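PDB 3QO8: seryl-tRNA synthetase, cytoplasmic, which catalyses the two-step attachment of serine to tRNA(Ser), first activating the amino acid with ATP and then transferring it to the acceptor end of the tRNA. Local coordinates for residues F298-Q303 against L405-R410; R318-S323 against E366-S371; V157-D162 against K446-N451. One frame throughout, in Å; residues are numbered along the deposited sequence. Where two conformers were deposited one is given.

Contact 1: residues F298-Q303 against L405-R410. With SSA (5'-O-(N-(L-seryl)-sulfamoyl)adenosine), chain B.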
loop_
_atom_site.group_PDB
_atom_site.type_symbol
_atom_site.label_atom_id
_atom_site.label_comp_id
_atom_site.label_asym_id
_atom_site.label_seq_id
_atom_site.Cartn_x
_atom_site.Cartn_y
_atom_site.Cartn_z
ATOM N N PHE A 298 7.186 3.918 -0.872
ATOM C CA PHE A 298 7.295 5.375 -0.829
ATOM C C PHE A 298 6.112 5.991 -1.549
ATOM O O PHE A 298 5.424 5.301 -2.315
ATOM C CB PHE A 298 8.645 5.863 -1.425
ATOM C CG PHE A 298 8.836 5.534 -2.887
ATOM C CD1 PHE A 298 8.470 6.437 -3.873
ATOM C CD2 PHE A 298 9.391 4.318 -3.272
ATOM C CE1 PHE A 298 8.659 6.133 -5.229
ATOM C CE2 PHE A 298 9.558 3.994 -4.606
ATOM C CZ PHE A 298 9.204 4.900 -5.593
ATOM N N GLU A 299 5.840 7.265 -1.277
ATOM C CA GLU A 299 4.780 7.980 -1.997
ATOM C C GLU A 299 5.338 8.792 -3.165
ATOM O O GLU A 299 6.478 9.246 -3.121
ATOM C CB GLU A 299 3.994 8.897 -1.051
ATOM C CG GLU A 299 3.063 8.117 -0.079
ATOM C CD GLU A 299 3.848 7.292 0.927
ATOM O OE1 GLU A 299 4.557 7.891 1.759
ATOM O OE2 GLU A 299 3.756 6.047 0.886
ATOM N N LYS A 300 4.530 8.987 -4.203
ATOM C CA LYS A 300 4.992 9.732 -5.368
ATOM C C LYS A 300 3.828 10.446 -6.040
ATOM O O LYS A 300 2.780 9.840 -6.310
ATOM C CB LYS A 300 5.706 8.802 -6.369
ATOM C CG LYS A 300 6.253 9.534 -7.632
ATOM C CD LYS A 300 7.233 8.649 -8.464
ATOM C CE LYS A 300 6.606 7.294 -8.864
ATOM N NZ LYS A 300 5.258 7.444 -9.489
ATOM N N ILE A 301 4.014 11.740 -6.272
ATOM C CA ILE A 301 3.170 12.500 -7.175
ATOM C C ILE A 301 3.772 12.411 -8.579
ATOM O O ILE A 301 4.921 12.796 -8.804
ATOM C CB ILE A 301 3.044 13.976 -6.747
ATOM C CG1 ILE A 301 2.520 14.067 -5.302
ATOM C CG2 ILE A 301 2.140 14.734 -7.728
ATOM C CD1 ILE A 301 1.252 13.243 -5.056
ATOM N N GLU A 302 2.962 11.915 -9.509
ATOM C CA GLU A 302 3.364 11.560 -10.857
ATOM C C GLU A 302 2.652 12.461 -11.870
ATOM O O GLU A 302 1.456 12.733 -11.732
ATOM C CB GLU A 302 2.915 10.108 -11.112
ATOM C CG GLU A 302 3.243 9.565 -12.500
ATOM C CD GLU A 302 4.718 9.209 -12.658
ATOM O OE1 GLU A 302 5.500 9.490 -11.719
ATOM O OE2 GLU A 302 5.092 8.635 -13.716
ATOM N N GLN A 303 3.371 12.922 -12.887
ATOM C CA GLN A 303 2.723 13.524 -14.055
ATOM C C GLN A 303 2.455 12.432 -15.076
ATOM O O GLN A 303 3.372 11.705 -15.463
ATOM C CB GLN A 303 3.640 14.548 -14.732
ATOM C CG GLN A 303 4.042 15.714 -13.887
ATOM C CD GLN A 303 4.920 16.670 -14.675
ATOM O OE1 GLN A 303 4.467 17.287 -15.634
ATOM N NE2 GLN A 303 6.184 16.772 -14.289
ATOM N N LEU A 405 6.843 14.028 -10.487
ATOM C CA LEU A 405 6.858 15.378 -9.942
ATOM C C LEU A 405 7.668 15.328 -8.651
ATOM O O LEU A 405 8.725 15.932 -8.561
ATOM C CB LEU A 405 5.454 15.944 -9.677
ATOM C CG LEU A 405 5.572 17.373 -9.122
ATOM C CD1 LEU A 405 5.918 18.377 -10.232
ATOM C CD2 LEU A 405 4.343 17.815 -8.366
ATOM N N SER A 406 7.184 14.583 -7.659
ATOM C CA SER A 406 7.961 14.375 -6.435
ATOM C C SER A 406 7.768 12.989 -5.848
ATOM O O SER A 406 6.650 12.613 -5.502
ATOM C CB SER A 406 7.622 15.423 -5.370
ATOM O OG SER A 406 8.346 15.178 -4.163
ATOM N N ALA A 407 8.856 12.227 -5.772
ATOM C CA ALA A 407 8.902 11.045 -4.926
ATOM C C ALA A 407 9.169 11.595 -3.535
ATOM O O ALA A 407 10.245 12.125 -3.267
ATOM C CB ALA A 407 10.014 10.122 -5.365
ATOM N N THR A 408 8.178 11.524 -2.653
ATOM C CA THR A 408 8.189 12.424 -1.503
ATOM C C THR A 408 9.266 12.108 -0.450
ATOM O O THR A 408 9.923 13.020 0.063
ATOM C CB THR A 408 6.782 12.540 -0.848
ATOM O OG1 THR A 408 6.360 11.249 -0.402
ATOM C CG2 THR A 408 5.749 13.055 -1.883
ATOM N N GLU A 409 9.432 10.841 -0.102
ATOM C CA GLU A 409 10.446 10.498 0.897
ATOM C C GLU A 409 11.847 10.910 0.393
ATOM O O GLU A 409 12.646 11.465 1.152
ATOM C CB GLU A 409 10.415 9.009 1.254
ATOM C CG GLU A 409 9.320 8.638 2.318
ATOM C CD GLU A 409 7.931 8.398 1.724
ATOM O OE1 GLU A 409 7.766 8.510 0.498
ATOM O OE2 GLU A 409 6.988 8.104 2.504
ATOM N N ARG A 410 12.144 10.643 -0.877
ATOM C CA ARG A 410 13.461 11.026 -1.410
ATOM C C ARG A 410 13.604 12.544 -1.520
ATOM O O ARG A 410 14.674 13.108 -1.259
ATOM C CB ARG A 410 13.780 10.345 -2.748
ATOM C CG ARG A 410 15.219 10.643 -3.207
ATOM C CD ARG A 410 15.613 9.897 -4.488
ATOM N NE ARG A 410 15.671 8.460 -4.251
ATOM C CZ ARG A 410 16.122 7.585 -5.141
ATOM N NH1 ARG A 410 16.581 8.013 -6.317
ATOM N NH2 ARG A 410 16.133 6.292 -4.841
HETATM N N10 SSA B . 6.808 6.610 -13.492
HETATM C CA SSA B . 8.209 7.004 -13.629
HETATM C CB SSA B . 8.352 8.511 -13.418
HETATM O OG SSA B . 8.122 8.851 -12.036
HETATM C C9 SSA B . 9.061 6.261 -12.639
HETATM O O9 SSA B . 8.566 5.535 -11.785
HETATM N N8 SSA B . 10.373 6.448 -12.744
HETATM S S1 SSA B . 11.411 5.997 -11.610
HETATM O O1S SSA B . 11.559 4.573 -11.513
HETATM O O2S SSA B . 12.672 6.599 -11.893
HETATM O "O5'" SSA B . 10.955 6.549 -10.246
HETATM C "C5'" SSA B . 10.651 7.923 -10.078
HETATM C "C4'" SSA B . 11.344 8.444 -8.815
HETATM O "O4'" SSA B . 10.944 7.749 -7.627
HETATM C "C3'" SSA B . 12.849 8.298 -8.838
HETATM O "O3'" SSA B . 13.429 9.327 -9.654
HETATM C "C2'" SSA B . 13.175 8.437 -7.355
HETATM O "O2'" SSA B . 13.151 9.823 -6.964
HETATM C "C1'" SSA B . 11.998 7.739 -6.673
HETATM N N9 SSA B . 12.350 6.343 -6.342
HETATM C C8 SSA B . 12.554 5.334 -7.204
HETATM N N7 SSA B . 12.870 4.224 -6.503
HETATM C C5 SSA B . 12.852 4.555 -5.198
HETATM C C6 SSA B . 13.077 3.843 -4.035
HETATM N N6 SSA B . 13.396 2.533 -4.119
HETATM N N1 SSA B . 12.974 4.472 -2.841
HETATM C C2 SSA B . 12.659 5.771 -2.780
HETATM N N3 SSA B . 12.424 6.483 -3.890
HETATM C C4 SSA B . 12.530 5.894 -5.104
#
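Main-chain bonds join Ile301 to Ser406 and Leu405 across a short antiparallel pairing. Ile301 N donates to Ser406 O at 2.9 Å, while Ile301 O takes both Leu405 N (2.8 Å) and Ser406 N, a classic beta bulge. Beyond it, Thr408 N, opening helix 408-419, bonds Glu299 O.

Among the acids, Glu409 OE1 accepts Glu299 N from the syn side (2.9 Å, N-H...O 165°). The two carboxylates stand 74° apart, with Glu299 OE1 only 2.6 Å from Glu409 OE2. The Glu299 carboxylate also bonds Ser276 and Asn188 of its own chain, and Gln208 of the second subunit.

The face bearing Lys300 and Ala407 belongs to the class II core's pocket for the seryl-sulfamoyl adenosine, with Phe298, Glu302 and Arg410; Ile301 packs beside Leu405 on the opposite face. The Phe298 ring lies under the adenine, whose N3 sits 3.6 Å above the ring centre, and Ala407 CB meets the ribose C1'. Glu302, bent at chi2 (76°), brings OE1 to the seryl OG and OE2 to the amino N10, each at 2.7 Å. Lys300 NZ bridges to Glu302 OE1 and bonds Thr246.

So short a gap between the buried Glu299 and Glu409 carboxylates implies that one probably holds a proton.

Contact 2: residues R318-S323 against E366-S371. With MG (magnesium ion), chain C; SSA (5'-O-(N-(L-seryl)-sulfamoyl)adenosine), chain B.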
loop_
_atom_site.group_PDB
_atom_site.type_symbol
_atom_site.label_atom_id
_atom_site.label_comp_id
_atom_site.label_asym_id
_atom_site.label_seq_id
_atom_site.Cartn_x
_atom_site.Cartn_y
_atom_site.Cartn_z
ATOM N N ARG A 318 7.367 20.568 -21.731
ATOM C CA ARG A 318 6.448 21.148 -20.758
ATOM C C ARG A 318 6.514 20.401 -19.422
ATOM O O ARG A 318 6.501 21.004 -18.348
ATOM C CB ARG A 318 5.032 21.094 -21.327
ATOM C CG ARG A 318 4.024 22.002 -20.658
ATOM C CD ARG A 318 2.808 22.206 -21.563
ATOM N NE ARG A 318 3.132 23.007 -22.742
ATOM C CZ ARG A 318 2.908 22.637 -24.000
ATOM N NH1 ARG A 318 2.352 21.463 -24.278
ATOM N NH2 ARG A 318 3.245 23.451 -24.992
ATOM N N MET A 319 6.573 19.074 -19.497
ATOM C CA MET A 319 6.559 18.248 -18.293
ATOM C C MET A 319 7.850 18.348 -17.472
ATOM O O MET A 319 7.795 18.461 -16.244
ATOM C CB MET A 319 6.260 16.786 -18.638
ATOM C CG MET A 319 4.859 16.583 -19.202
ATOM S SD MET A 319 4.637 14.966 -19.946
ATOM C CE MET A 319 4.704 13.905 -18.491
ATOM N N ILE A 320 9.007 18.294 -18.126
ATOM C CA ILE A 320 10.254 18.438 -17.368
ATOM C C ILE A 320 10.307 19.864 -16.824
ATOM O O ILE A 320 10.804 20.104 -15.720
ATOM C CB ILE A 320 11.528 18.061 -18.195
ATOM C CG1 ILE A 320 12.770 18.035 -17.289
ATOM C CG2 ILE A 320 11.712 18.990 -19.394
ATOM C CD1 ILE A 320 12.670 16.939 -16.203
ATOM N N GLY A 321 9.752 20.803 -17.585
ATOM C CA GLY A 321 9.695 22.189 -17.145
ATOM C C GLY A 321 8.856 22.319 -15.877
ATOM O O GLY A 321 9.209 23.052 -14.943
ATOM N N CYS A 322 7.739 21.609 -15.841
ATOM C CA CYS A 322 6.898 21.576 -14.636
ATOM C C CYS A 322 7.673 21.072 -13.415
ATOM O O CYS A 322 7.567 21.635 -12.328
ATOM C CB CYS A 322 5.647 20.697 -14.835
ATOM S SG CYS A 322 4.292 21.513 -15.698
ATOM N N SER A 323 8.418 19.987 -13.580
ATOM C CA SER A 323 9.214 19.473 -12.463
ATOM C C SER A 323 10.323 20.453 -12.049
ATOM O O SER A 323 10.604 20.639 -10.857
ATOM C CB SER A 323 9.790 18.107 -12.815
ATOM O OG SER A 323 8.739 17.151 -12.945
ATOM N N GLU A 366 19.473 11.474 -8.432
ATOM C CA GLU A 366 18.224 11.421 -9.175
ATOM C C GLU A 366 16.974 11.617 -8.291
ATOM O O GLU A 366 16.776 10.887 -7.326
ATOM C CB GLU A 366 18.135 10.074 -9.873
ATOM C CG GLU A 366 16.818 9.873 -10.610
ATOM C CD GLU A 366 16.515 8.412 -10.855
ATOM O OE1 GLU A 366 17.457 7.591 -10.851
ATOM O OE2 GLU A 366 15.331 8.086 -11.053
ATOM N N LEU A 367 16.135 12.598 -8.622
ATOM C CA LEU A 367 14.823 12.757 -7.959
ATOM C C LEU A 367 13.661 12.577 -8.939
ATOM O O LEU A 367 12.520 12.377 -8.531
ATOM C CB LEU A 367 14.678 14.148 -7.333
ATOM C CG LEU A 367 15.592 14.518 -6.161
ATOM C CD1 LEU A 367 15.064 15.773 -5.502
ATOM C CD2 LEU A 367 15.665 13.392 -5.148
ATOM N N VAL A 368 13.955 12.703 -10.229
ATOM C CA VAL A 368 12.925 12.731 -11.252
ATOM C C VAL A 368 13.385 12.037 -12.524
ATOM O O VAL A 368 14.515 12.265 -12.978
ATOM C CB VAL A 368 12.538 14.196 -11.607
ATOM C CG1 VAL A 368 11.699 14.244 -12.885
ATOM C CG2 VAL A 368 11.802 14.861 -10.448
ATOM N N SER A 369 12.519 11.190 -13.091
ATOM C CA SER A 369 12.686 10.732 -14.470
ATOM C C SER A 369 11.480 11.178 -15.277
ATOM O O SER A 369 10.343 11.045 -14.829
ATOM C CB SER A 369 12.808 9.210 -14.563
ATOM O OG SER A 369 14.085 8.779 -14.139
ATOM N N CYS A 370 11.741 11.685 -16.475
ATOM C CA CYS A 370 10.722 12.209 -17.367
ATOM C C CYS A 370 10.918 11.546 -18.731
ATOM O O CYS A 370 11.978 11.684 -19.340
ATOM C CB CYS A 370 10.884 13.732 -17.487
ATOM S SG CYS A 370 9.714 14.559 -18.653
ATOM N N SER A 371 9.907 10.821 -19.200
ATOM C CA SER A 371 10.032 9.993 -20.393
ATOM C C SER A 371 8.922 10.256 -21.392
ATOM O O SER A 371 7.769 10.388 -21.014
ATOM C CB SER A 371 9.972 8.509 -20.014
ATOM O OG SER A 371 11.014 8.157 -19.123
HETATM MG MG MG C . 14.768 6.774 -13.009
HETATM N N10 SSA B . 6.808 6.610 -13.492
HETATM C CA SSA B . 8.209 7.004 -13.629
HETATM C CB SSA B . 8.352 8.511 -13.418
HETATM O OG SSA B . 8.122 8.851 -12.036
HETATM C C9 SSA B . 9.061 6.261 -12.639
HETATM O O9 SSA B . 8.566 5.535 -11.785
HETATM N N8 SSA B . 10.373 6.448 -12.744
HETATM S S1 SSA B . 11.411 5.997 -11.610
HETATM O O1S SSA B . 11.559 4.573 -11.513
HETATM O O2S SSA B . 12.672 6.599 -11.893
HETATM O "O5'" SSA B . 10.955 6.549 -10.246
HETATM C "C5'" SSA B . 10.651 7.923 -10.078
HETATM C "C4'" SSA B . 11.344 8.444 -8.815
HETATM O "O4'" SSA B . 10.944 7.749 -7.627
HETATM C "C3'" SSA B . 12.849 8.298 -8.838
HETATM O "O3'" SSA B . 13.429 9.327 -9.654
HETATM C "C2'" SSA B . 13.175 8.437 -7.355
HETATM O "O2'" SSA B . 13.151 9.823 -6.964
HETATM C "C1'" SSA B . 11.998 7.739 -6.673
HETATM N N9 SSA B . 12.350 6.343 -6.342
HETATM C C8 SSA B . 12.554 5.334 -7.204
HETATM N N7 SSA B . 12.870 4.224 -6.503
HETATM C C5 SSA B . 12.852 4.555 -5.198
HETATM C C6 SSA B . 13.077 3.843 -4.035
HETATM N N6 SSA B . 13.396 2.533 -4.119
HETATM N N1 SSA B . 12.974 4.472 -2.841
HETATM C C2 SSA B . 12.659 5.771 -2.780
HETATM N N3 SSA B . 12.424 6.483 -3.890
HETATM C C4 SSA B . 12.530 5.894 -5.104
HETATM O O HOH W 1 15.910 4.680 -12.200
HETATM O O HOH W 2 16.886 7.025 -14.078
HETATM O O HOH W 3 13.760 5.345 -14.931
#
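Cys370 and Ile320 make the close part of this helix-on-strand contact. Cys370 SG lies anti to its own backbone N (chi1 177°), a rotation that carries the sulfur to the helix backbone, 3.8 Å from Ile320 N and 4.1 Å from Met319 CB. Ile320 answers with the end of its longer branch: CG1 is anti to the backbone N (chi1 -172°), and CD1 comes within 3.9 Å of Cys370 CB.

Between Ile320 and Val368 the fit is looser, with Ile320 CD1 4.4 Å from Val368 CG1. Ser323 OG, which is hydrogen-bonded to Thr404 O, also touches this valine methyl. No hydrogen bond crosses between the segments, whose axes approach to 8.9 Å and run nearly antiparallel at 166°.

The reverse side of the strand is polar and hydrated. Ser369 points away from the helix, and its OG binds magnesium at 2.4 Å, as do Glu366 OE2 and the sulfamoyl oxygen O2S of the ligand; three waters complete six ligands. Glu366 OE2 also accepts the ribose O3' (2.7 Å), while Leu367 O takes O2'. Asp353, bonded to Ser369 OG, supplies a second-shell contact.

A helix backing one face of a largely antiparallel sheet, with adenylate analogue and metal on the other, is the architecture of the class II aminoacyl-tRNA synthetase catalytic core.

Contact 3: residues V157-D162 against K446-N451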
loop_
_atom_site.group_PDB
_atom_site.type_symbol
_atom_site.label_atom_id
_atom_site.label_comp_id
_atom_site.label_asym_id
_atom_site.label_seq_id
_atom_site.Cartn_x
_atom_site.Cartn_y
_atom_site.Cartn_z
ATOM N N VAL A 157 20.063 14.123 9.844
ATOM C CA VAL A 157 19.112 15.200 10.092
ATOM C C VAL A 157 17.773 14.625 10.554
ATOM O O VAL A 157 17.240 15.028 11.583
ATOM C CB VAL A 157 18.898 16.048 8.839
ATOM C CG1 VAL A 157 17.811 17.113 9.082
ATOM C CG2 VAL A 157 20.234 16.704 8.413
ATOM N N LEU A 158 17.236 13.671 9.802
ATOM C CA LEU A 158 15.915 13.136 10.122
ATOM C C LEU A 158 15.916 12.485 11.496
ATOM O O LEU A 158 14.948 12.596 12.229
ATOM C CB LEU A 158 15.449 12.141 9.060
ATOM C CG LEU A 158 13.967 11.746 9.049
ATOM C CD1 LEU A 158 13.032 12.974 9.070
ATOM C CD2 LEU A 158 13.698 10.879 7.827
ATOM N N LEU A 159 17.006 11.816 11.853
ATOM C CA LEU A 159 17.105 11.241 13.187
ATOM C C LEU A 159 17.142 12.333 14.267
ATOM O O LEU A 159 16.465 12.236 15.279
ATOM C CB LEU A 159 18.349 10.352 13.298
ATOM C CG LEU A 159 18.356 9.393 14.482
ATOM C CD1 LEU A 159 17.213 8.404 14.331
ATOM C CD2 LEU A 159 19.684 8.665 14.577
ATOM N N ARG A 160 17.937 13.378 14.062
ATOM C CA ARG A 160 18.043 14.422 15.081
ATOM C C ARG A 160 16.703 15.136 15.271
ATOM O O ARG A 160 16.412 15.643 16.356
ATOM C CB ARG A 160 19.159 15.426 14.736
ATOM C CG ARG A 160 20.569 14.861 14.884
ATOM C CD ARG A 160 21.565 15.975 15.200
ATOM N NE ARG A 160 21.264 16.615 16.478
ATOM C CZ ARG A 160 21.861 17.719 16.928
ATOM N NH1 ARG A 160 22.798 18.312 16.207
ATOM N NH2 ARG A 160 21.519 18.228 18.106
ATOM N N LEU A 161 15.884 15.157 14.219
ATOM C CA LEU A 161 14.559 15.770 14.285
ATOM C C LEU A 161 13.523 14.839 14.917
ATOM O O LEU A 161 12.379 15.233 15.142
ATOM C CB LEU A 161 14.086 16.180 12.883
ATOM C CG LEU A 161 14.855 17.325 12.213
ATOM C CD1 LEU A 161 14.428 17.508 10.756
ATOM C CD2 LEU A 161 14.668 18.617 13.002
ATOM N N ASP A 162 13.931 13.608 15.201
ATOM C CA ASP A 162 12.997 12.571 15.626
ATOM C C ASP A 162 11.868 12.461 14.593
ATOM O O ASP A 162 10.692 12.432 14.949
ATOM C CB ASP A 162 12.416 12.896 17.004
ATOM C CG ASP A 162 11.688 11.714 17.627
ATOM O OD1 ASP A 162 12.033 10.550 17.303
ATOM O OD2 ASP A 162 10.771 11.956 18.447
ATOM N N LYS A 446 17.104 15.390 19.239
ATOM C CA LYS A 446 17.979 14.318 19.700
ATOM C C LYS A 446 19.390 14.588 19.207
ATOM O O LYS A 446 19.572 15.284 18.212
ATOM C CB LYS A 446 17.502 12.971 19.140
ATOM C CG LYS A 446 16.023 12.679 19.404
ATOM C CD LYS A 446 15.641 11.229 19.118
ATOM C CE LYS A 446 15.738 10.913 17.636
ATOM N NZ LYS A 446 15.118 9.606 17.265
ATOM N N GLU A 447 20.384 14.040 19.901
ATOM C CA GLU A 447 21.767 14.102 19.438
ATOM C C GLU A 447 22.093 12.808 18.710
ATOM O O GLU A 447 21.481 11.779 18.981
ATOM C CB GLU A 447 22.722 14.259 20.626
ATOM C CG GLU A 447 22.495 15.502 21.471
ATOM C CD GLU A 447 23.430 16.642 21.106
ATOM O OE1 GLU A 447 24.316 16.444 20.242
ATOM O OE2 GLU A 447 23.280 17.739 21.688
ATOM N N LEU A 448 23.054 12.843 17.791
ATOM C CA LEU A 448 23.528 11.605 17.183
ATOM C C LEU A 448 24.469 10.922 18.167
ATOM O O LEU A 448 25.216 11.594 18.880
ATOM C CB LEU A 448 24.267 11.868 15.871
ATOM C CG LEU A 448 23.517 12.484 14.693
ATOM C CD1 LEU A 448 24.460 12.637 13.517
ATOM C CD2 LEU A 448 22.323 11.631 14.322
ATOM N N PRO A 449 24.442 9.584 18.213
ATOM C CA PRO A 449 25.357 8.876 19.111
ATOM C C PRO A 449 26.820 9.224 18.823
ATOM O O PRO A 449 27.600 9.389 19.760
ATOM C CB PRO A 449 25.080 7.397 18.810
ATOM C CG PRO A 449 24.403 7.386 17.479
ATOM C CD PRO A 449 23.616 8.661 17.417
ATOM N N LYS A 450 27.174 9.368 17.549
ATOM C CA LYS A 450 28.570 9.562 17.165
ATOM C C LYS A 450 29.114 10.979 17.402
ATOM O O LYS A 450 30.192 11.138 17.975
ATOM C CB LYS A 450 28.796 9.142 15.707
ATOM C CG LYS A 450 28.381 10.176 14.674
ATOM C CD LYS A 450 29.244 10.064 13.425
ATOM C CE LYS A 450 28.997 11.219 12.467
ATOM N NZ LYS A 450 29.913 11.148 11.293
ATOM N N ASN A 451 28.367 11.991 16.963
ATOM C CA ASN A 451 28.809 13.392 16.996
ATOM C C ASN A 451 30.330 13.591 17.062
ATOM O O ASN A 451 30.843 14.690 16.832
ATOM C CB ASN A 451 28.108 14.169 18.119
ATOM C CG ASN A 451 28.512 13.695 19.505
ATOM O OD1 ASN A 451 29.624 13.205 19.714
ATOM N ND2 ASN A 451 27.604 13.844 20.463
#
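Leu159 opens the contact by meeting Leu448, methyl to methyl, with CD2 of Leu159 4.0 Å from CD2 of Leu448 and the two side chains crossing at a slant.

Arg160 follows and makes the polar centre. Its backbone O accepts Lys446 N (3.0 Å). In return, Arg160 NE gives a nearly straight bond to Lys446 O (2.8 Å, N-H...O 169°), which approaches at the edge of the guanidinium and only 7° out of its plane. The bend at chi3 (63°) turns the guanidinium to this carbonyl while the aliphatic part, through CG, rests 3.7 Å from Leu448 CD2. Glu447 lies alongside, its OE1 over one guanidinium face and a long 3.9 Å from NH2; this ion pair rests on charge alone, since no N-H points at the oxygen.

Asp162 ends the segment with positive phi in a Schellman motif. Its OD1 receives Lys446 NZ at 3.2 Å, from above the carboxylate plane, and OD2 makes a second salt bridge with Arg181.

Thus the last modelled residues, beyond strand 441-443, are fastened across the end of helix 154-160. Val157, Leu158 and Leu161 of the 157-162 segment instead touch Leu416 on helix 408-419, placing this segment between the catalytic core and the end of the modelled chain.

Contacts 1 and 2 are buried in the catalytic core, their centres about 12 Å apart, and reach the same sheet and the same bound adenylate analogue. They touch directly: Gln303 of 298-303 probably bonds Met319 O on the helix, and Arg410 probably bonds Glu366 O. Contact 1 combines backbone pairing with acid and ligand contacts, whereas contact 2 pairs apolar helix packing with metal binding on the far strand face. Contact 3 is a surface contact, centred about 25 Å from the centre of contact 1 and 32 Å from that of contact 2; partly exposed charged groups dominate it. Helix 408-419, which starts in contact 1, also packs against the first segment of contact 3.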